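B-type flagellar hook-associated protein 2 (Pseudomonas aeruginosa, PDB 5FHY) caps the tip of the growing flagellar filament, promoting flagellin polymerisation there and preventing exported subunits from leaking out unassembled, and is essential for motility. Local coordinates at residues S47-Q52 against L148-A153; L67-G72 against K128-E133; T74-I79 against K100-S105. All blocks are in the same frame, centred on the assembly; numbering follows the deposited sequence.

How the contacts relate
All three contacts lie on the same side of the centre of this chain, a central piece of the longer cap protein. Contact 1 is buried at its apolar side chains, with a water bridging the backbones at its more exposed edge. Contact 2 is partly buried, mainly backbone hydrogen bonds between two neighbouring strands. Contact 3 is slighter, shading from buried leucine and valine to exposed proline and glutamate. Contacts 2 and 3 share a three-stranded sheet, joined through I69 O and L76 N, 2.8 Å apart. Contacts 1 and 3 both reach a second sheet, through strands 48-50 and 104-111. F150 N of contact 1 probably hydrogen-bonds V132 O of contact 2 (2.9 Å).

Contact 1 (S47-Q52 against L148-A153); sequences SKIALQ and LAFDPA
I49 meets F150 through torsions that set a methyl over the ring: in I49, CG1 sits between the backbone N and the carbonyl carbon (chi1 72°), while the phenyl CG of F150 lies anti to its own N (chi1 -168°). The two side chains approach from opposite directions. I49 CD1 lies over one face of the ring, 3.6 Å from the centroid and 18° off the normal, as a CH-pi contact. The other branch packs near the far end of the ring, with I49 CG2 3.4 Å from F150 CE2.

L51 adds a second apolar prong. Its CD2 rests 3.7 Å from F150 CB, coming at the ring obliquely, and its CD1 reaches L148 CD2 at 4.1 Å, the two leucines crossing at about a right angle. No direct hydrogen bond joins the segments. Instead, a water accepts from Q52 N at 3.0 Å and donates to A149 O, also at 3.0 Å, bridging the backbones beside the apolar cluster.

The loop 148-153 thus closes over one side of strand 48-50, which runs between strands 114-121 and 165-166, while L117 and L119 pack on L51 and V132 of strand 130-136 packs on F150.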
loop_
_atom_site.group_PDB
_atom_site.type_symbol
_atom_site.label_atom_id
_atom_site.label_comp_id
_atom_site.label_asym_id
_atom_site.label_seq_id
_atom_site.Cartn_x
_atom_site.Cartn_y
_atom_site.Cartn_z
ATOM N N SER B 47 -34.015 45.032 15.370
ATOM C CA SER B 47 -33.992 45.770 16.623
ATOM C C SER B 47 -33.581 44.882 17.789
ATOM O O SER B 47 -33.952 43.708 17.855
ATOM C CB SER B 47 -35.361 46.393 16.900
ATOM O OG SER B 47 -35.344 47.148 18.099
ATOM N N LYS B 48 -32.819 45.463 18.709
ATOM C CA LYS B 48 -32.421 44.789 19.938
ATOM C C LYS B 48 -32.221 45.847 21.012
ATOM O O LYS B 48 -31.369 46.732 20.882
ATOM C CB LYS B 48 -31.147 43.959 19.736
ATOM C CG LYS B 48 -30.625 43.291 21.009
ATOM C CD LYS B 48 -29.511 42.288 20.722
ATOM C CE LYS B 48 -28.949 41.697 22.011
ATOM N NZ LYS B 48 -27.833 40.736 21.773
ATOM N N ILE B 49 -33.024 45.767 22.067
ATOM C CA ILE B 49 -32.997 46.786 23.102
ATOM C C ILE B 49 -32.754 46.185 24.474
ATOM O O ILE B 49 -32.873 44.975 24.671
ATOM C CB ILE B 49 -34.318 47.576 23.142
ATOM C CG1 ILE B 49 -35.442 46.713 23.720
ATOM C CG2 ILE B 49 -34.683 48.079 21.753
ATOM C CD1 ILE B 49 -36.717 47.468 23.989
ATOM N N ALA B 50 -32.422 47.049 25.425
ATOM C CA ALA B 50 -32.228 46.635 26.809
ATOM C C ALA B 50 -32.996 47.588 27.709
ATOM O O ALA B 50 -32.813 48.801 27.639
ATOM C CB ALA B 50 -30.754 46.617 27.171
ATOM N N LEU B 51 -33.859 47.040 28.554
ATOM C CA LEU B 51 -34.686 47.870 29.426
ATOM C C LEU B 51 -33.905 48.252 30.676
ATOM O O LEU B 51 -32.745 47.876 30.817
ATOM C CB LEU B 51 -35.991 47.154 29.790
ATOM C CG LEU B 51 -36.800 46.615 28.606
ATOM C CD1 LEU B 51 -38.033 45.873 29.087
ATOM C CD2 LEU B 51 -37.176 47.741 27.640
ATOM N N GLN B 52 -34.533 49.014 31.567
ATOM C CA GLN B 52 -33.869 49.450 32.792
ATOM C C GLN B 52 -33.427 48.263 33.634
ATOM O O GLN B 52 -34.091 47.225 33.648
ATOM C CB GLN B 52 -34.791 50.347 33.626
ATOM C CG GLN B 52 -34.847 51.792 33.174
ATOM C CD GLN B 52 -35.689 52.666 34.086
ATOM O OE1 GLN B 52 -35.575 52.596 35.311
ATOM N NE2 GLN B 52 -36.542 53.498 33.491
ATOM N N LEU B 148 -40.175 49.820 32.791
ATOM C CA LEU B 148 -39.940 48.881 31.699
ATOM C C LEU B 148 -40.366 49.483 30.365
ATOM O O LEU B 148 -40.342 48.808 29.337
ATOM C CB LEU B 148 -40.683 47.566 31.939
ATOM C CG LEU B 148 -40.227 46.679 33.098
ATOM C CD1 LEU B 148 -40.917 45.328 33.021
ATOM C CD2 LEU B 148 -38.713 46.513 33.102
ATOM N N ALA B 149 -40.742 50.758 30.383
ATOM C CA ALA B 149 -41.183 51.424 29.166
ATOM C C ALA B 149 -39.978 51.728 28.285
ATOM O O ALA B 149 -38.874 51.953 28.780
ATOM C CB ALA B 149 -41.959 52.701 29.494
ATOM N N PHE B 150 -40.194 51.723 26.976
ATOM C CA PHE B 150 -39.124 51.972 26.021
ATOM C C PHE B 150 -39.690 52.655 24.782
ATOM O O PHE B 150 -40.523 52.093 24.069
ATOM C CB PHE B 150 -38.422 50.660 25.644
ATOM C CG PHE B 150 -37.122 50.846 24.892
ATOM C CD1 PHE B 150 -35.910 50.888 25.568
ATOM C CD2 PHE B 150 -37.108 50.949 23.509
ATOM C CE1 PHE B 150 -34.716 51.047 24.879
ATOM C CE2 PHE B 150 -35.918 51.110 22.822
ATOM C CZ PHE B 150 -34.722 51.154 23.508
ATOM N N ASP B 151 -39.231 53.872 24.528
ATOM C CA ASP B 151 -39.659 54.603 23.346
ATOM C C ASP B 151 -38.448 54.820 22.441
ATOM O O ASP B 151 -37.571 55.626 22.751
ATOM C CB ASP B 151 -40.308 55.936 23.739
ATOM C CG ASP B 151 -40.804 56.721 22.541
ATOM O OD1 ASP B 151 -41.042 56.107 21.479
ATOM O OD2 ASP B 151 -40.959 57.955 22.664
ATOM N N PRO B 152 -38.399 54.087 21.316
ATOM C CA PRO B 152 -37.312 54.109 20.324
ATOM C C PRO B 152 -37.022 55.503 19.766
ATOM O O PRO B 152 -35.929 55.749 19.259
ATOM C CB PRO B 152 -37.838 53.189 19.219
ATOM C CG PRO B 152 -38.754 52.265 19.917
ATOM C CD PRO B 152 -39.421 53.083 20.981
ATOM N N ALA B 153 -37.992 56.404 19.868
ATOM C CA ALA B 153 -37.820 57.769 19.388
ATOM C C ALA B 153 -36.914 58.572 20.318
ATOM O O ALA B 153 -36.277 59.535 19.893
ATOM C CB ALA B 153 -39.171 58.456 19.240
HETATM O O HOH W 1 -36.796 50.353 30.162
#

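Contact 2 (L67-G72 against K128-E133); sequences LNISVG and KDIKVE
N68 and E133 form one hydrogen-bonded pair of an antiparallel ladder, and S70 and K131 form the next, so the main-chain N-H and C=O of four residues are satisfied across the contact. N68 N donates to E133 O at 3.0 Å, and E133 N returns the bond to N68 O at 2.9 Å. In the second pair S70 N donates to K131 O at 2.9 Å, while K131 N reaches S70 O at 2.7 Å. The N-H...O angles are 162° or more throughout, and the strand axes run at 161° to each other. K131 O has a further, weaker partner in the C-H of I69 CA, 3.3 Å away. Between these pairs the backbone bonds outward: L67 and I69 to I79 and L76 of strand 74-81, and V132 to F150 of the loop 148-153.

Past V71 the ladder gives way to a water bridge. The water accepts from G72 N at 3.0 Å and donates to D129 O at 2.6 Å, so both atoms are bonded without meeting directly.

Several other polar groups of 128-133 have partners nearby: I130 N bonds S47 OG, D129 OD1 accepts from A170 N, and K128 NZ turns to D126 O.

I69, V71, I130 and V132 point to the buried face. I69 and I130 each carry CG2 anti to the backbone N, and these methyls lie side by side, 4.1 Å apart. N68, S70, K131 and E133 occupy the more polar face.

Strand 65-71 is the middle of its three-stranded sheet, with 130-136 on one side and 74-81 on the other. Beneath the buried face lie L119 and S121 of strand 114-121, while M91 and I95 of helix 88-98 pack against L67 and I69.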
loop_
_atom_site.group_PDB
_atom_site.type_symbol
_atom_site.label_atom_id
_atom_site.label_comp_id
_atom_site.label_asym_id
_atom_site.label_seq_id
_atom_site.Cartn_x
_atom_site.Cartn_y
_atom_site.Cartn_z
ATOM N N LEU B 67 -48.496 45.311 29.727
ATOM C CA LEU B 67 -47.413 45.568 28.781
ATOM C C LEU B 67 -47.889 45.441 27.337
ATOM O O LEU B 67 -48.366 44.384 26.926
ATOM C CB LEU B 67 -46.236 44.612 29.004
ATOM C CG LEU B 67 -45.376 44.712 30.265
ATOM C CD1 LEU B 67 -44.040 44.022 30.034
ATOM C CD2 LEU B 67 -45.184 46.151 30.700
ATOM N N ASN B 68 -47.765 46.518 26.570
ATOM C CA ASN B 68 -48.075 46.462 25.147
ATOM C C ASN B 68 -46.804 46.641 24.338
ATOM O O ASN B 68 -46.226 47.728 24.289
ATOM C CB ASN B 68 -49.108 47.521 24.757
ATOM C CG ASN B 68 -50.472 47.253 25.361
ATOM O OD1 ASN B 68 -51.202 46.371 24.908
ATOM N ND2 ASN B 68 -50.825 48.013 26.389
ATOM N N ILE B 69 -46.381 45.560 23.693
ATOM C CA ILE B 69 -45.124 45.538 22.965
ATOM C C ILE B 69 -45.408 45.503 21.472
ATOM O O ILE B 69 -46.239 44.726 21.012
ATOM C CB ILE B 69 -44.261 44.324 23.368
ATOM C CG1 ILE B 69 -43.945 44.364 24.866
ATOM C CG2 ILE B 69 -42.983 44.269 22.544
ATOM C CD1 ILE B 69 -43.222 43.130 25.367
ATOM N N SER B 70 -44.747 46.369 20.716
ATOM C CA SER B 70 -44.933 46.385 19.274
ATOM C C SER B 70 -43.605 46.577 18.563
ATOM O O SER B 70 -42.654 47.102 19.135
ATOM C CB SER B 70 -45.913 47.490 18.868
ATOM O OG SER B 70 -45.586 48.718 19.499
ATOM N N VAL B 71 -43.546 46.139 17.312
ATOM C CA VAL B 71 -42.390 46.388 16.466
ATOM C C VAL B 71 -42.892 46.935 15.128
ATOM O O VAL B 71 -43.274 46.184 14.230
ATOM C CB VAL B 71 -41.528 45.103 16.285
ATOM C CG1 VAL B 71 -42.410 43.876 16.050
ATOM C CG2 VAL B 71 -40.480 45.281 15.184
ATOM N N GLY B 72 -42.924 48.258 15.013
ATOM C CA GLY B 72 -43.451 48.893 13.820
ATOM C C GLY B 72 -44.953 48.719 13.686
ATOM O O GLY B 72 -45.717 49.028 14.599
ATOM N N LYS B 128 -38.560 49.193 12.092
ATOM C CA LYS B 128 -38.999 47.978 12.767
ATOM C C LYS B 128 -38.353 47.902 14.148
ATOM O O LYS B 128 -37.799 46.873 14.532
ATOM C CB LYS B 128 -38.668 46.725 11.946
ATOM C CG LYS B 128 -39.430 46.600 10.631
ATOM C CD LYS B 128 -38.750 47.405 9.542
ATOM C CE LYS B 128 -39.475 47.329 8.215
ATOM N NZ LYS B 128 -38.798 48.192 7.207
ATOM N N ASP B 129 -38.427 49.003 14.890
ATOM C CA ASP B 129 -37.868 49.062 16.236
ATOM C C ASP B 129 -38.839 48.452 17.240
ATOM O O ASP B 129 -40.051 48.522 17.053
ATOM C CB ASP B 129 -37.554 50.512 16.628
ATOM C CG ASP B 129 -36.391 51.101 15.837
ATOM O OD1 ASP B 129 -35.384 50.395 15.615
ATOM O OD2 ASP B 129 -36.489 52.281 15.436
ATOM N N ILE B 130 -38.304 47.862 18.305
ATOM C CA ILE B 130 -39.139 47.302 19.361
ATOM C C ILE B 130 -39.587 48.412 20.310
ATOM O O ILE B 130 -38.765 49.189 20.790
ATOM C CB ILE B 130 -38.403 46.202 20.160
ATOM C CG1 ILE B 130 -37.867 45.117 19.224
ATOM C CG2 ILE B 130 -39.332 45.574 21.195
ATOM C CD1 ILE B 130 -37.019 44.075 19.928
ATOM N N LYS B 131 -40.889 48.483 20.576
ATOM C CA LYS B 131 -41.431 49.499 21.475
ATOM C C LYS B 131 -42.193 48.854 22.629
ATOM O O LYS B 131 -42.903 47.864 22.442
ATOM C CB LYS B 131 -42.346 50.467 20.716
ATOM C CG LYS B 131 -42.916 51.586 21.577
ATOM C CD LYS B 131 -43.683 52.613 20.760
ATOM C CE LYS B 131 -43.974 53.856 21.595
ATOM N NZ LYS B 131 -44.705 54.919 20.846
ATOM N N VAL B 132 -42.036 49.425 23.820
ATOM C CA VAL B 132 -42.701 48.931 25.018
ATOM C C VAL B 132 -43.500 50.043 25.693
ATOM O O VAL B 132 -42.930 51.034 26.155
ATOM C CB VAL B 132 -41.697 48.350 26.029
ATOM C CG1 VAL B 132 -42.441 47.792 27.240
ATOM C CG2 VAL B 132 -40.842 47.267 25.376
ATOM N N GLU B 133 -44.820 49.879 25.727
ATOM C CA GLU B 133 -45.711 50.814 26.412
ATOM C C GLU B 133 -46.223 50.210 27.723
ATOM O O GLU B 133 -46.597 49.038 27.763
ATOM C CB GLU B 133 -46.886 51.187 25.505
ATOM C CG GLU B 133 -46.555 52.227 24.442
ATOM C CD GLU B 133 -47.586 52.285 23.322
ATOM O OE1 GLU B 133 -48.100 51.217 22.924
ATOM O OE2 GLU B 133 -47.875 53.399 22.834
HETATM O O HOH W 2 -41.708 50.438 16.665
#

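Contact 3 (T74-I79 against K100-S105); sequences TKLPAI and KEAGVS
L76 touches both A102 and V104 with one methyl, CD1. Its CG lies beside the backbone N (chi1 -84°) and the chain turns again at chi2 (67°), which carries CD1 to 4.1 Å from V104 CG2. The leucine and valine side chains meet at a slant. CD1 of L76 also stands 4.4 Å from A102 CB, a looser touch.

The alanine methyl has a second neighbour in T74. With CG2 anti to the backbone N, T74 directs its methyl rather than its hydroxyl at the other segment, leaving T74 CG2 3.9 Å from A102 CB.

These residues belong to a strand-helix-strand passage within the flagellin hook IN motif: strand 74-81 leads into helix 88-98, and the chain then passes through 100-103 to strand 104-111, which lies in a different sheet. G103, with positive phi, makes the turn just ahead of V104.

At the exposed end P77 and E101 approach from opposite directions. E101 CG is tucked between its own N and carbonyl carbon (chi1 45°), and with a further bend at chi2 E101 OE2 is modelled 3.2 Å from P77 CD, a close approach. The carboxylate position is uncertain, since its other oxygen, OE1, sits implausibly near K100 NZ. No hydrogen bond crosses between the segments. Further along, I79 packs on M91, A94, I95 and A98 of the helix, while S105 touches A33 of a second subunit.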
loop_
_atom_site.group_PDB
_atom_site.type_symbol
_atom_site.label_atom_id
_atom_site.label_comp_id
_atom_site.label_asym_id
_atom_site.label_seq_id
_atom_site.Cartn_x
_atom_site.Cartn_y
_atom_site.Cartn_z
ATOM N N THR B 74 -46.544 45.716 13.433
ATOM C CA THR B 74 -47.032 44.598 14.230
ATOM C C THR B 74 -47.188 44.929 15.709
ATOM O O THR B 74 -46.313 45.549 16.311
ATOM C CB THR B 74 -46.092 43.392 14.107
ATOM O OG1 THR B 74 -45.813 43.145 12.725
ATOM C CG2 THR B 74 -46.727 42.153 14.723
ATOM N N LYS B 75 -48.312 44.521 16.289
ATOM C CA LYS B 75 -48.520 44.669 17.720
ATOM C C LYS B 75 -48.542 43.283 18.348
ATOM O O LYS B 75 -49.053 42.336 17.753
ATOM C CB LYS B 75 -49.819 45.425 18.007
ATOM C CG LYS B 75 -49.807 46.859 17.500
ATOM C CD LYS B 75 -51.067 47.615 17.874
ATOM C CE LYS B 75 -51.210 47.796 19.373
ATOM N NZ LYS B 75 -52.402 48.612 19.737
ATOM N N LEU B 76 -48.001 43.163 19.554
ATOM C CA LEU B 76 -48.072 41.904 20.289
ATOM C C LEU B 76 -49.342 41.888 21.130
ATOM O O LEU B 76 -49.890 42.947 21.429
ATOM C CB LEU B 76 -46.830 41.714 21.169
ATOM C CG LEU B 76 -45.566 41.121 20.531
ATOM C CD1 LEU B 76 -44.958 42.068 19.501
ATOM C CD2 LEU B 76 -44.527 40.765 21.594
ATOM N N PRO B 77 -49.824 40.691 21.500
ATOM C CA PRO B 77 -50.917 40.569 22.470
ATOM C C PRO B 77 -50.631 41.380 23.728
ATOM O O PRO B 77 -49.492 41.372 24.197
ATOM C CB PRO B 77 -50.950 39.073 22.779
ATOM C CG PRO B 77 -50.457 38.434 21.534
ATOM C CD PRO B 77 -49.448 39.381 20.934
ATOM N N ALA B 78 -51.632 42.086 24.244
ATOM C CA ALA B 78 -51.456 42.829 25.483
ATOM C C ALA B 78 -51.099 41.864 26.605
ATOM O O ALA B 78 -51.783 40.862 26.815
ATOM C CB ALA B 78 -52.714 43.608 25.821
ATOM N N ILE B 79 -50.028 42.170 27.327
ATOM C CA ILE B 79 -49.600 41.321 28.428
ATOM C C ILE B 79 -50.097 41.867 29.756
ATOM O O ILE B 79 -49.759 42.984 30.144
ATOM C CB ILE B 79 -48.062 41.187 28.490
ATOM C CG1 ILE B 79 -47.528 40.466 27.252
ATOM C CG2 ILE B 79 -47.641 40.449 29.753
ATOM C CD1 ILE B 79 -46.045 40.194 27.312
ATOM N N LYS B 100 -43.854 34.960 19.800
ATOM C CA LYS B 100 -43.421 33.913 18.873
ATOM C C LYS B 100 -43.801 34.259 17.443
ATOM O O LYS B 100 -43.169 33.816 16.487
ATOM C CB LYS B 100 -44.044 32.569 19.238
ATOM C CG LYS B 100 -44.409 32.438 20.685
ATOM C CD LYS B 100 -45.713 31.683 20.841
ATOM C CE LYS B 100 -46.848 32.421 20.142
ATOM N NZ LYS B 100 -46.925 33.838 20.608
ATOM N N GLU B 101 -44.864 35.043 17.321
ATOM C CA GLU B 101 -45.450 35.394 16.040
ATOM C C GLU B 101 -44.587 36.366 15.241
ATOM O O GLU B 101 -44.318 36.151 14.060
ATOM C CB GLU B 101 -46.831 36.009 16.270
ATOM C CG GLU B 101 -46.868 37.053 17.397
ATOM C CD GLU B 101 -47.111 36.465 18.778
ATOM O OE1 GLU B 101 -46.373 35.535 19.171
ATOM O OE2 GLU B 101 -48.035 36.937 19.473
ATOM N N ALA B 102 -44.166 37.440 15.901
ATOM C CA ALA B 102 -43.473 38.542 15.245
ATOM C C ALA B 102 -41.961 38.353 15.258
ATOM O O ALA B 102 -41.230 39.067 14.573
ATOM C CB ALA B 102 -43.843 39.858 15.905
ATOM N N GLY B 103 -41.492 37.388 16.040
ATOM C CA GLY B 103 -40.070 37.128 16.132
ATOM C C GLY B 103 -39.452 37.968 17.227
ATOM O O GLY B 103 -38.302 38.399 17.131
ATOM N N VAL B 104 -40.222 38.194 18.283
ATOM C CA VAL B 104 -39.711 38.909 19.439
ATOM C C VAL B 104 -39.374 37.912 20.529
ATOM O O VAL B 104 -40.229 37.145 20.969
ATOM C CB VAL B 104 -40.725 39.934 19.978
ATOM C CG1 VAL B 104 -40.205 40.575 21.264
ATOM C CG2 VAL B 104 -41.031 40.988 18.922
ATOM N N SER B 105 -38.116 37.916 20.949
ATOM C CA SER B 105 -37.668 37.029 22.008
ATOM C C SER B 105 -37.132 37.881 23.143
ATOM O O SER B 105 -36.980 39.092 22.997
ATOM C CB SER B 105 -36.597 36.059 21.503
ATOM O OG SER B 105 -35.378 36.736 21.233
#